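Glyco_hydro_cc domain-containing protein (Cryptococcus neoformans, PDB 6UBC) binds oligosaccharides, probably beta-1,3-glucan fragments, and belongs to subgroup VII of glycoside hydrolase family GH128. Local coordinates at residues I202-S207 with Q434-A439. Sequence-based numbering, arbitrary orientation.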
ATOM      1  N   ILE A 202       4.058  14.794  -1.732  1.00 27.45           N
ATOM      2  CA  ILE A 202       3.561  14.518  -0.353  1.00 24.90           C
ATOM      3  C   ILE A 202       3.614  12.997  -0.160  1.00 25.11           C
ATOM      4  O   ILE A 202       2.860  12.303  -0.833  1.00 24.35           O
ATOM      5  CB  ILE A 202       2.134  15.060  -0.150  1.00 26.81           C
ATOM      6  CG1 ILE A 202       2.015  16.559  -0.477  1.00 28.26           C
ATOM      7  CG2 ILE A 202       1.654  14.766   1.278  1.00 25.58           C
ATOM      8  CD1 ILE A 202       0.615  17.059  -0.488  1.00 28.48           C
ATOM      9  N   LYS A 203       4.481  12.524   0.707  1.00 23.62           N
ATOM     10  CA  LYS A 203       4.606  11.048   0.876  1.00 26.07           C
ATOM     11  C   LYS A 203       3.291  10.504   1.415  1.00 24.29           C
ATOM     12  O   LYS A 203       2.946   9.354   1.100  1.00 23.57           O
ATOM     13  CB  LYS A 203       5.713  10.714   1.862  1.00 25.22           C
ATOM     14  CG  LYS A 203       7.131  10.955   1.355  1.00 27.75           C
ATOM     15  CD  LYS A 203       8.176  10.407   2.286  1.00 26.56           C
ATOM     16  CE  LYS A 203       9.600  10.750   1.900  1.00 27.88           C
ATOM     17  NZ  LYS A 203      10.599   9.971   2.651  1.00 27.36           N
ATOM     18  N   ALA A 204       2.652  11.236   2.318  1.00 25.43           N
ATOM     19  CA  ALA A 204       1.551  10.644   3.098  1.00 24.20           C
ATOM     20  C   ALA A 204       0.357  10.397   2.183  1.00 24.52           C
ATOM     21  O   ALA A 204      -0.029  11.286   1.394  1.00 23.28           O
ATOM     22  CB  ALA A 204       1.168  11.587   4.247  1.00 25.34           C
ATOM     23  N   GLY A 205      -0.277   9.244   2.339  1.00 23.06           N
ATOM     24  CA  GLY A 205      -1.519   8.935   1.662  1.00 22.90           C
ATOM     25  C   GLY A 205      -2.496   8.230   2.601  1.00 22.54           C
ATOM     26  O   GLY A 205      -2.225   8.111   3.807  1.00 23.01           O
ATOM     27  N   VAL A 206      -3.526   7.648   2.008  1.00 23.87           N
ATOM     28  CA  VAL A 206      -4.455   6.853   2.845  1.00 24.95           C
ATOM     29  C   VAL A 206      -5.057   5.748   2.000  1.00 25.48           C
ATOM     30  O   VAL A 206      -5.173   5.933   0.785  1.00 24.59           O
ATOM     31  CB  VAL A 206      -5.484   7.754   3.528  1.00 27.88           C
ATOM     32  CG1 VAL A 206      -6.589   8.156   2.549  1.00 29.71           C
ATOM     33  CG2 VAL A 206      -6.068   7.036   4.783  1.00 28.40           C
ATOM     34  N   SER A 207      -5.462   4.677   2.669  1.00 24.78           N
ATOM     35  CA  SER A 207      -6.221   3.553   2.106  1.00 23.69           C
ATOM     36  C   SER A 207      -7.678   3.720   2.529  1.00 24.23           C
ATOM     37  O   SER A 207      -7.895   4.057   3.699  1.00 23.77           O
ATOM     38  CB  SER A 207      -5.624   2.239   2.582  1.00 24.49           C
ATOM     39  OG  SER A 207      -5.756   2.077   3.995  1.00 22.33           O
ATOM     40  N   GLN A 434      -6.972  11.205  14.068  1.00 22.15           N
ATOM     41  CA  GLN A 434      -6.445  12.558  14.386  1.00 23.96           C
ATOM     42  C   GLN A 434      -4.940  12.522  14.626  1.00 24.73           C
ATOM     43  O   GLN A 434      -4.285  13.473  14.232  1.00 24.94           O
ATOM     44  CB  GLN A 434      -7.165  13.077  15.628  1.00 23.72           C
ATOM     45  CG  GLN A 434      -8.622  13.304  15.372  1.00 24.71           C
ATOM     46  CD  GLN A 434      -9.344  13.766  16.621  1.00 27.60           C
ATOM     47  OE1 GLN A 434      -8.806  14.567  17.411  1.00 27.23           O
ATOM     48  NE2 GLN A 434     -10.604  13.327  16.718  1.00 25.61           N
ATOM     49  N   THR A 435      -4.403  11.476  15.255  1.00 23.63           N
ATOM     50  CA  THR A 435      -2.948  11.410  15.504  1.00 23.97           C
ATOM     51  C   THR A 435      -2.273  11.324  14.123  1.00 24.75           C
ATOM     52  O   THR A 435      -1.267  12.000  13.902  1.00 24.92           O
ATOM     53  CB  THR A 435      -2.515  10.199  16.336  1.00 24.31           C
ATOM     54  OG1 THR A 435      -3.137  10.325  17.621  1.00 26.06           O
ATOM     55  CG2 THR A 435      -1.013  10.138  16.485  1.00 24.65           C
ATOM     56  N   TYR A 436      -2.806  10.506  13.217  1.00 23.79           N
ATOM     57  CA  TYR A 436      -2.175  10.422  11.882  1.00 23.19           C
ATOM     58  C   TYR A 436      -2.255  11.804  11.209  1.00 22.83           C
ATOM     59  O   TYR A 436      -1.253  12.269  10.646  1.00 23.24           O
ATOM     60  CB  TYR A 436      -2.892   9.411  10.978  1.00 24.51           C
ATOM     61  CG  TYR A 436      -2.261   9.225   9.622  1.00 22.54           C
ATOM     62  CD1 TYR A 436      -0.995   8.695   9.491  1.00 23.02           C
ATOM     63  CD2 TYR A 436      -3.007   9.406   8.462  1.00 23.93           C
ATOM     64  CE1 TYR A 436      -0.460   8.430   8.248  1.00 22.56           C
ATOM     65  CE2 TYR A 436      -2.467   9.174   7.207  1.00 22.95           C
ATOM     66  CZ  TYR A 436      -1.181   8.683   7.092  1.00 22.21           C
ATOM     67  OH  TYR A 436      -0.624   8.392   5.861  1.00 22.58           O
ATOM     68  N   LEU A 437      -3.433  12.419  11.238  1.00 23.16           N
ATOM     69  CA  LEU A 437      -3.639  13.726  10.543  1.00 23.20           C
ATOM     70  C   LEU A 437      -2.633  14.736  11.111  1.00 23.58           C
ATOM     71  O   LEU A 437      -2.012  15.470  10.322  1.00 24.79           O
ATOM     72  CB  LEU A 437      -5.084  14.186  10.620  1.00 23.86           C
ATOM     73  CG  LEU A 437      -5.402  15.587  10.027  1.00 24.22           C
ATOM     74  CD1 LEU A 437      -4.928  15.698   8.621  1.00 24.60           C
ATOM     75  CD2 LEU A 437      -6.883  15.937  10.159  1.00 24.95           C
ATOM     76  N   THR A 438      -2.517  14.840  12.415  1.00 24.40           N
ATOM     77  CA  THR A 438      -1.599  15.802  13.053  1.00 25.14           C
ATOM     78  C   THR A 438      -0.163  15.512  12.664  1.00 24.39           C
ATOM     79  O   THR A 438       0.545  16.451  12.333  1.00 25.60           O
ATOM     80  CB  THR A 438      -1.751  15.790  14.574  1.00 27.05           C
ATOM     81  OG1 THR A 438      -3.098  16.171  14.857  1.00 26.56           O
ATOM     82  CG2 THR A 438      -0.786  16.751  15.203  1.00 30.27           C
ATOM     83  N   ALA A 439       0.242  14.261  12.685  1.00 23.12           N
ATOM     84  CA  ALA A 439       1.621  13.867  12.325  1.00 26.66           C
ATOM     85  C   ALA A 439       1.896  14.240  10.858  1.00 24.80           C
ATOM     86  O   ALA A 439       2.943  14.866  10.590  1.00 26.92           O
ATOM     87  CB  ALA A 439       1.830  12.402  12.605  1.00 26.54           C
TER
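Ala204 of strand 204-207 and Tyr436 of helix 431-441 have the closest pair of CA atoms, yet these remain 9.5 Å apart, and one aromatic side chain bridges the gap. Within segment 434-439 regular helical bonds, such as Thr438 N to Gln434 O, hold the turn from which Tyr436 projects. Its ring carbon CG lies anti to the backbone N (chi1 -177°), which extends the phenol from the helix toward the strand. There the hydroxyl donates a short hydrogen bond to the carbonyl of Gly205, OH to O 2.6 Å. The donor sits in the carbonyl plane, with a C=O...OH angle of 152°, and Gly205 O in turn lies near the plane of the ring, at its edge. The same oxygen is 3.6 Å from Tyr436 CE2; the hydroxyl end and adjoining edge of the ring meet the strand. Strand 204-207 runs parallel to strands 221-223 and 406-411 on its two flanks, part of a mostly parallel sheet whose strand order is consistent with a (beta/alpha)8 barrel, as in glycoside hydrolases of this kind; the tyrosine ties the C-terminal helix to this strand. Ala204 directs its methyl toward the helix, and its CB stands 4.0 Å from Tyr436 OH, an apolar neighbour to the side of the hydrogen bond. Gly205 takes part through its backbone, its N coming within 3.6 Å of Tyr436 OH. All three touching residues are buried, and the contact covers just 113 Å² in total. Around the phenol, Tyr411 meets the ring with planes inclined at about 55°, while Tyr409, Leu215 and Met423 also touch this side chain. One turn on, Ala439 packs against Asn394 and Val397 of helix 386-402.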